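Local atomic coordinates of O-methyltransferase (Coxiella burnetii, PDB entry 3TR6), a protein that binds S-adenosyl-L-homocysteine and a nickel ion and probably transfers methyl groups from S-adenosylmethionine to oxygen atoms of its substrates. Residues E131-G136 / Y157-K162; Q199-Y202 / D208-L211. All blocks are in the same frame, centred on the assembly; numbering follows the deposited sequence.

Interaction 1: residues E131-G136 / Y157-K162; sequences ELIHAG and YEESLK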
ATOM      1  N   GLU A 131       0.051 -20.540  21.600  1.00 39.71           N
ATOM      2  CA  GLU A 131      -0.543 -21.828  21.274  1.00 42.84           C
ATOM      3  C   GLU A 131      -0.252 -22.177  19.829  1.00 47.63           C
ATOM      4  O   GLU A 131       0.210 -23.278  19.537  1.00 50.84           O
ATOM      5  CB  GLU A 131      -2.048 -21.818  21.517  1.00 38.94           C
ATOM      6  CG  GLU A 131      -2.422 -21.725  22.988  1.00 54.10           C
ATOM      7  CD  GLU A 131      -3.906 -21.438  23.204  1.00 74.86           C
ATOM      8  OE1 GLU A 131      -4.657 -21.426  22.203  1.00 63.85           O
ATOM      9  OE2 GLU A 131      -4.314 -21.217  24.370  1.00 68.26           O
ATOM     10  N   LEU A 132      -0.510 -21.232  18.927  1.00 46.83           N
ATOM     11  CA  LEU A 132      -0.265 -21.445  17.504  1.00 47.61           C
ATOM     12  C   LEU A 132       1.165 -21.908  17.227  1.00 50.84           C
ATOM     13  O   LEU A 132       1.379 -22.844  16.456  1.00 43.00           O
ATOM     14  CB  LEU A 132      -0.579 -20.179  16.704  1.00 45.03           C
ATOM     15  CG  LEU A 132      -2.059 -19.835  16.522  1.00 47.22           C
ATOM     16  CD1 LEU A 132      -2.218 -18.551  15.719  1.00 41.90           C
ATOM     17  CD2 LEU A 132      -2.794 -20.982  15.853  1.00 37.12           C
ATOM     18  N   ILE A 133       2.138 -21.249  17.850  1.00 46.51           N
ATOM     19  CA  ILE A 133       3.539 -21.632  17.694  1.00 51.52           C
ATOM     20  C   ILE A 133       3.830 -22.979  18.355  1.00 56.06           C
ATOM     21  O   ILE A 133       4.331 -23.906  17.715  1.00 51.16           O
ATOM     22  CB  ILE A 133       4.484 -20.589  18.309  1.00 45.13           C
ATOM     23  CG1 ILE A 133       4.277 -19.223  17.659  1.00 46.58           C
ATOM     24  CG2 ILE A 133       5.929 -21.039  18.169  1.00 44.30           C
ATOM     25  CD1 ILE A 133       5.187 -18.146  18.208  1.00 40.85           C
ATOM     26  N   HIS A 134       3.519 -23.071  19.645  1.00 54.63           N
ATOM     27  CA  HIS A 134       3.763 -24.286  20.414  1.00 57.63           C
ATOM     28  C   HIS A 134       2.929 -25.462  19.865  1.00 56.75           C
ATOM     29  O   HIS A 134       2.965 -26.569  20.403  1.00 65.57           O
ATOM     30  CB  HIS A 134       3.510 -24.044  21.919  1.00 42.51           C
ATOM     31  CG  HIS A 134       4.559 -23.200  22.598  1.00 43.48           C
ATOM     32  ND1 HIS A 134       4.338 -22.568  23.803  1.00 39.33           N
ATOM     33  CD2 HIS A 134       5.834 -22.898  22.245  1.00 53.79           C
ATOM     34  CE1 HIS A 134       5.430 -21.908  24.161  1.00 36.90           C
ATOM     35  NE2 HIS A 134       6.350 -22.091  23.237  1.00 33.71           N
ATOM     36  N   ALA A 135       2.195 -25.221  18.780  1.00 44.58           N
ATOM     37  CA  ALA A 135       1.423 -26.275  18.126  1.00 40.62           C
ATOM     38  C   ALA A 135       1.831 -26.451  16.664  1.00 54.83           C
ATOM     39  O   ALA A 135       1.070 -26.989  15.860  1.00 40.57           O
ATOM     40  CB  ALA A 135      -0.069 -25.990  18.226  1.00 35.34           C
ATOM     41  N   GLY A 136       3.031 -25.985  16.326  1.00 57.58           N
ATOM     42  CA  GLY A 136       3.592 -26.167  14.997  1.00 58.06           C
ATOM     43  C   GLY A 136       2.904 -25.409  13.874  1.00 62.29           C
ATOM     44  O   GLY A 136       2.502 -26.006  12.875  1.00 59.80           O
ATOM     45  N   TYR A 157       4.400  -8.360  17.382  1.00 36.13           N
ATOM     46  CA  TYR A 157       5.217  -8.239  16.184  1.00 37.67           C
ATOM     47  C   TYR A 157       6.211  -9.388  16.132  1.00 40.39           C
ATOM     48  O   TYR A 157       6.325 -10.089  15.123  1.00 36.57           O
ATOM     49  CB  TYR A 157       5.954  -6.896  16.188  1.00 36.19           C
ATOM     50  CG  TYR A 157       6.936  -6.699  15.052  1.00 34.51           C
ATOM     51  CD1 TYR A 157       6.509  -6.248  13.810  1.00 31.13           C
ATOM     52  CD2 TYR A 157       8.293  -6.945  15.228  1.00 36.47           C
ATOM     53  CE1 TYR A 157       7.402  -6.057  12.771  1.00 31.31           C
ATOM     54  CE2 TYR A 157       9.196  -6.758  14.193  1.00 37.66           C
ATOM     55  CZ  TYR A 157       8.744  -6.315  12.965  1.00 35.17           C
ATOM     56  OH  TYR A 157       9.633  -6.124  11.929  1.00 28.14           O
ATOM     57  N   GLU A 158       6.920  -9.575  17.240  1.00 41.29           N
ATOM     58  CA  GLU A 158       7.933 -10.614  17.354  1.00 37.26           C
ATOM     59  C   GLU A 158       7.335 -11.997  17.116  1.00 36.67           C
ATOM     60  O   GLU A 158       7.930 -12.838  16.444  1.00 38.53           O
ATOM     61  CB  GLU A 158       8.589 -10.551  18.733  1.00 37.88           C
ATOM     62  CG  GLU A 158      10.094 -10.688  18.690  1.00 47.03           C
ATOM     63  CD  GLU A 158      10.738  -9.658  17.791  1.00 39.92           C
ATOM     64  OE1 GLU A 158      10.372  -8.471  17.888  1.00 45.44           O
ATOM     65  OE2 GLU A 158      11.605 -10.039  16.980  1.00 38.53           O
ATOM     66  N   GLU A 159       6.149 -12.222  17.670  1.00 35.11           N
ATOM     67  CA  GLU A 159       5.448 -13.485  17.497  1.00 35.54           C
ATOM     68  C   GLU A 159       4.941 -13.642  16.067  1.00 39.55           C
ATOM     69  O   GLU A 159       4.945 -14.743  15.515  1.00 42.91           O
ATOM     70  CB  GLU A 159       4.283 -13.584  18.483  1.00 36.42           C
ATOM     71  CG  GLU A 159       4.710 -13.637  19.939  1.00 43.93           C
ATOM     72  CD  GLU A 159       5.349 -14.961  20.312  1.00 47.44           C
ATOM     73  OE1 GLU A 159       4.607 -15.887  20.705  1.00 54.58           O
ATOM     74  OE2 GLU A 159       6.590 -15.076  20.214  1.00 45.00           O
ATOM     75  N   SER A 160       4.509 -12.535  15.473  1.00 34.75           N
ATOM     76  CA  SER A 160       3.978 -12.558  14.116  1.00 36.58           C
ATOM     77  C   SER A 160       5.053 -12.894  13.087  1.00 35.17           C
ATOM     78  O   SER A 160       4.760 -13.471  12.044  1.00 35.94           O
ATOM     79  CB  SER A 160       3.304 -11.227  13.773  1.00 35.15           C
ATOM     80  OG  SER A 160       2.092 -11.074  14.490  1.00 32.56           O
ATOM     81  N   LEU A 161       6.297 -12.528  13.379  1.00 34.32           N
ATOM     82  CA  LEU A 161       7.406 -12.893  12.506  1.00 36.31           C
ATOM     83  C   LEU A 161       7.590 -14.405  12.467  1.00 32.29           C
ATOM     84  O   LEU A 161       7.761 -14.992  11.401  1.00 35.47           O
ATOM     85  CB  LEU A 161       8.702 -12.219  12.951  1.00 34.45           C
ATOM     86  CG  LEU A 161       9.031 -10.885  12.288  1.00 31.25           C
ATOM     87  CD1 LEU A 161      10.374 -10.369  12.779  1.00 29.83           C
ATOM     88  CD2 LEU A 161       9.039 -11.044  10.780  1.00 27.13           C
ATOM     89  N   LYS A 162       7.551 -15.031  13.636  1.00 36.76           N
ATOM     90  CA  LYS A 162       7.722 -16.474  13.735  1.00 35.74           C
ATOM     91  C   LYS A 162       6.630 -17.203  12.958  1.00 38.20           C
ATOM     92  O   LYS A 162       6.885 -18.225  12.322  1.00 41.78           O
ATOM     93  CB  LYS A 162       7.698 -16.919  15.202  1.00 38.59           C
ATOM     94  CG  LYS A 162       8.811 -16.347  16.073  1.00 35.59           C
ATOM     95  CD  LYS A 162       8.633 -16.785  17.523  1.00 38.27           C
ATOM     96  CE  LYS A 162       9.824 -16.404  18.390  1.00 46.67           C
ATOM     97  NZ  LYS A 162       9.942 -14.932  18.601  1.00 54.88           N
TER

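Interaction 2: residues Q199-Y202 / D208-L211; sequences QKVY and DMIL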
ATOM      1  N   GLN A 199      11.273   2.842  15.448  1.00 35.88           N
ATOM      2  CA  GLN A 199      12.705   2.823  15.165  1.00 36.62           C
ATOM      3  C   GLN A 199      13.215   1.392  15.052  1.00 32.83           C
ATOM      4  O   GLN A 199      14.066   1.090  14.216  1.00 37.22           O
ATOM      5  CB  GLN A 199      13.486   3.576  16.242  1.00 37.04           C
ATOM      6  CG  GLN A 199      13.282   5.083  16.217  1.00 61.40           C
ATOM      7  CD  GLN A 199      13.879   5.743  14.977  1.00 75.72           C
ATOM      8  OE1 GLN A 199      14.673   5.134  14.253  1.00 59.40           O
ATOM      9  NE2 GLN A 199      13.499   6.998  14.730  1.00 56.05           N
ATOM     10  N   LYS A 200      12.690   0.517  15.899  1.00 32.30           N
ATOM     11  CA  LYS A 200      13.057  -0.893  15.879  1.00 36.52           C
ATOM     12  C   LYS A 200      12.735  -1.531  14.525  1.00 40.17           C
ATOM     13  O   LYS A 200      13.577  -2.214  13.936  1.00 39.05           O
ATOM     14  CB  LYS A 200      12.350  -1.639  17.014  1.00 33.78           C
ATOM     15  CG  LYS A 200      12.691  -3.114  17.116  1.00 35.12           C
ATOM     16  CD  LYS A 200      11.616  -3.976  16.477  1.00 37.86           C
ATOM     17  CE  LYS A 200      11.776  -5.434  16.876  1.00 44.41           C
ATOM     18  NZ  LYS A 200      11.673  -5.621  18.353  1.00 38.45           N
ATOM     19  N   VAL A 201      11.521  -1.295  14.034  1.00 33.16           N
ATOM     20  CA  VAL A 201      11.089  -1.835  12.749  1.00 36.26           C
ATOM     21  C   VAL A 201      11.875  -1.237  11.584  1.00 32.91           C
ATOM     22  O   VAL A 201      12.267  -1.945  10.659  1.00 37.95           O
ATOM     23  CB  VAL A 201       9.580  -1.619  12.520  1.00 30.40           C
ATOM     24  CG1 VAL A 201       9.218  -1.886  11.067  1.00 30.88           C
ATOM     25  CG2 VAL A 201       8.767  -2.502  13.447  1.00 30.38           C
ATOM     26  N   TYR A 202      12.098   0.071  11.638  1.00 30.33           N
ATOM     27  CA  TYR A 202      12.864   0.770  10.613  1.00 34.56           C
ATOM     28  C   TYR A 202      14.284   0.207  10.482  1.00 42.62           C
ATOM     29  O   TYR A 202      14.867   0.203   9.395  1.00 35.49           O
ATOM     30  CB  TYR A 202      12.909   2.270  10.927  1.00 31.73           C
ATOM     31  CG  TYR A 202      13.757   3.080   9.977  1.00 32.97           C
ATOM     32  CD1 TYR A 202      13.454   3.139   8.625  1.00 32.45           C
ATOM     33  CD2 TYR A 202      14.858   3.794  10.436  1.00 35.32           C
ATOM     34  CE1 TYR A 202      14.226   3.877   7.752  1.00 37.72           C
ATOM     35  CE2 TYR A 202      15.637   4.537   9.573  1.00 36.34           C
ATOM     36  CZ  TYR A 202      15.316   4.576   8.231  1.00 41.81           C
ATOM     37  OH  TYR A 202      16.085   5.317   7.364  1.00 39.55           O
ATOM     38  N   ASP A 208      11.329  -6.097   4.930  1.00 33.60           N
ATOM     39  CA  ASP A 208      11.245  -4.894   4.114  1.00 35.09           C
ATOM     40  C   ASP A 208       9.967  -4.194   4.544  1.00 30.69           C
ATOM     41  O   ASP A 208       8.942  -4.843   4.752  1.00 28.66           O
ATOM     42  CB  ASP A 208      11.186  -5.236   2.623  1.00 34.35           C
ATOM     43  CG  ASP A 208      12.511  -5.752   2.089  1.00 41.67           C
ATOM     44  OD1 ASP A 208      13.563  -5.185   2.453  1.00 42.64           O
ATOM     45  OD2 ASP A 208      12.499  -6.732   1.313  1.00 45.53           O
HETATM   46  N   MSE A 209      10.016  -2.877   4.694  1.00 33.54           N
HETATM   47  CA  MSE A 209       8.872  -2.177   5.267  1.00 28.58           C
HETATM   48  C   MSE A 209       8.506  -0.863   4.590  1.00 32.71           C
HETATM   49  O   MSE A 209       9.205  -0.376   3.699  1.00 35.71           O
HETATM   50  CB  MSE A 209       9.065  -1.976   6.776  1.00 27.17           C
HETATM   51  CG  MSE A 209      10.328  -1.218   7.167  1.00 30.91           C
HETATM   52 SE   MSE A 209      10.115   0.721   7.079  1.00 43.84          SE
HETATM   53  CE  MSE A 209       8.858   0.977   8.551  1.00 25.87           C
ATOM     54  N   ILE A 210       7.384  -0.310   5.026  1.00 31.96           N
ATOM     55  CA  ILE A 210       6.890   0.960   4.528  1.00 28.82           C
ATOM     56  C   ILE A 210       5.861   1.448   5.538  1.00 29.65           C
ATOM     57  O   ILE A 210       5.193   0.639   6.184  1.00 32.42           O
ATOM     58  CB  ILE A 210       6.241   0.799   3.142  1.00 27.23           C
ATOM     59  CG1 ILE A 210       6.068   2.155   2.453  1.00 33.65           C
ATOM     60  CG2 ILE A 210       4.907   0.085   3.257  1.00 27.91           C
ATOM     61  CD1 ILE A 210       7.361   2.766   1.974  1.00 34.57           C
ATOM     62  N   LEU A 211       5.746   2.762   5.696  1.00 25.40           N
ATOM     63  CA  LEU A 211       4.738   3.324   6.588  1.00 26.03           C
ATOM     64  C   LEU A 211       3.730   4.151   5.794  1.00 30.59           C
ATOM     65  O   LEU A 211       4.044   5.242   5.312  1.00 30.26           O
ATOM     66  CB  LEU A 211       5.393   4.169   7.680  1.00 24.80           C
ATOM     67  CG  LEU A 211       4.569   4.449   8.940  1.00 26.15           C
ATOM     68  CD1 LEU A 211       5.463   5.010  10.037  1.00 27.50           C
ATOM     69  CD2 LEU A 211       3.403   5.389   8.658  1.00 24.47           C
TER

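Interaction 1: residues E131-G136 / Y157-K162
Glu159 and Lys162, one helical turn apart on helix 153-163, receive the tip of Ile133 from the C-terminal end of helix 125-133. Both helices belong to the Rossmann-like, SAM-dependent methyltransferase fold, and strand 141-146 lies between them in sequence. Along 157-162, Tyr157 comes first and serves the other side of the helix: its ring meets Phe197 edge-to-face and its OH is hydrogen-bonded to Asp204. Glu158 forms a salt bridge with Arg206.

Glu159 is the first residue to touch the neighbouring helix. Its chain bends at chi2 (-72°), bringing the carboxylate over to the isoleucine, and the two side chains cross at roughly a right angle. Glu159 OE1 lies 3.4 Å from Ile133 CD1, and Glu159 OE2 is 3.9 Å from the same methyl. Ser160 points away and packs on Ile144 and Ile146 of strand 141-146, while Leu161 packs on Ile170 of strand 168-173.

Lys162 closes the segment. Here the aliphatic chain does the touching: Lys162 CD lies 3.8 Å from Ile133 CD1. The chain runs extended until chi4 (69°), where the ammonium swings away from the isoleucine to make a long salt bridge within the helix, Lys162 NZ to Glu159 OE2 at 3.7 Å.

A single methyl thus rests against a carboxylate and a lysine chain near the protein surface. The contact is van der Waals packing without directional bonds, and the opposite charges of Glu159 and Lys162 probably compensate each other beside it.

Interaction 2: residues Q199-Y202 / D208-L211
Met209, a selenomethionine in this model, reaches from strand 207-212 to Val201 and Tyr202 on helix 189-203. The contact joins a helix to the sheet of the Rossmann-like methyltransferase fold, at the strand that forms one margin of the sheet within the chain. Strand 207-212 follows the helix after a short connection and pairs antiparallel with strand 218-223.

From the CA of Met209, CB sets out toward the helix. The first torsion (57°) tucks CG in over the backbone, flanked by N and C, and from there Met209 CG reaches Val201, lying 4.1 Å from Val201 CG1 and, at 4.1 Å too, from the carbonyl oxygen Val201 O. The selenium comes next. It approaches Tyr202 at the edge of the ring, near the ring plane, with Met209 SE 4.4 Å from Tyr202 CD1. A further bend at chi3 (68°) brings the terminal methyl back to the valine, with Met209 CE 3.8 Å from Val201 CG1. The methionine therefore meets one valine branch with two of its carbons, CG and CE, while the selenium between them addresses the tyrosine.

Thr219 of strand 218-223 touches both Val201 and Met209. The second subunit is close as well: its Val22 packs on Tyr202 and Met209, placing this apolar contact beside the dimer interface. Two polar atoms there bond across that boundary: Tyr202 OH is hydrogen-bonded to Leu24 O of the second subunit, and the backbone oxygen Met209 O accepts a hydrogen bond from NE2 of Gln54 of the second subunit.

Overall arrangement
Interaction 1 closes before interaction 2 opens along the chain, and their centres lie about 20 Å apart. Helix 153-163 connects them: it faces helix 125-133 in interaction 1, while residues on its other side reach helix 189-203 of interaction 2. There Glu158 OE1 forms a salt bridge with Lys200 NZ at 3.2 Å, and the Tyr157 ring packs against Val201 CG2 and the Lys200 chain. The three helices thus form a row of neighbours along the sheet. The 125-133 end of the row carries a surface contact within one chain; the 189-203 end, beside strand 207-212, meets the second subunit, so the row runs from solvent-facing packing to the dimer interface.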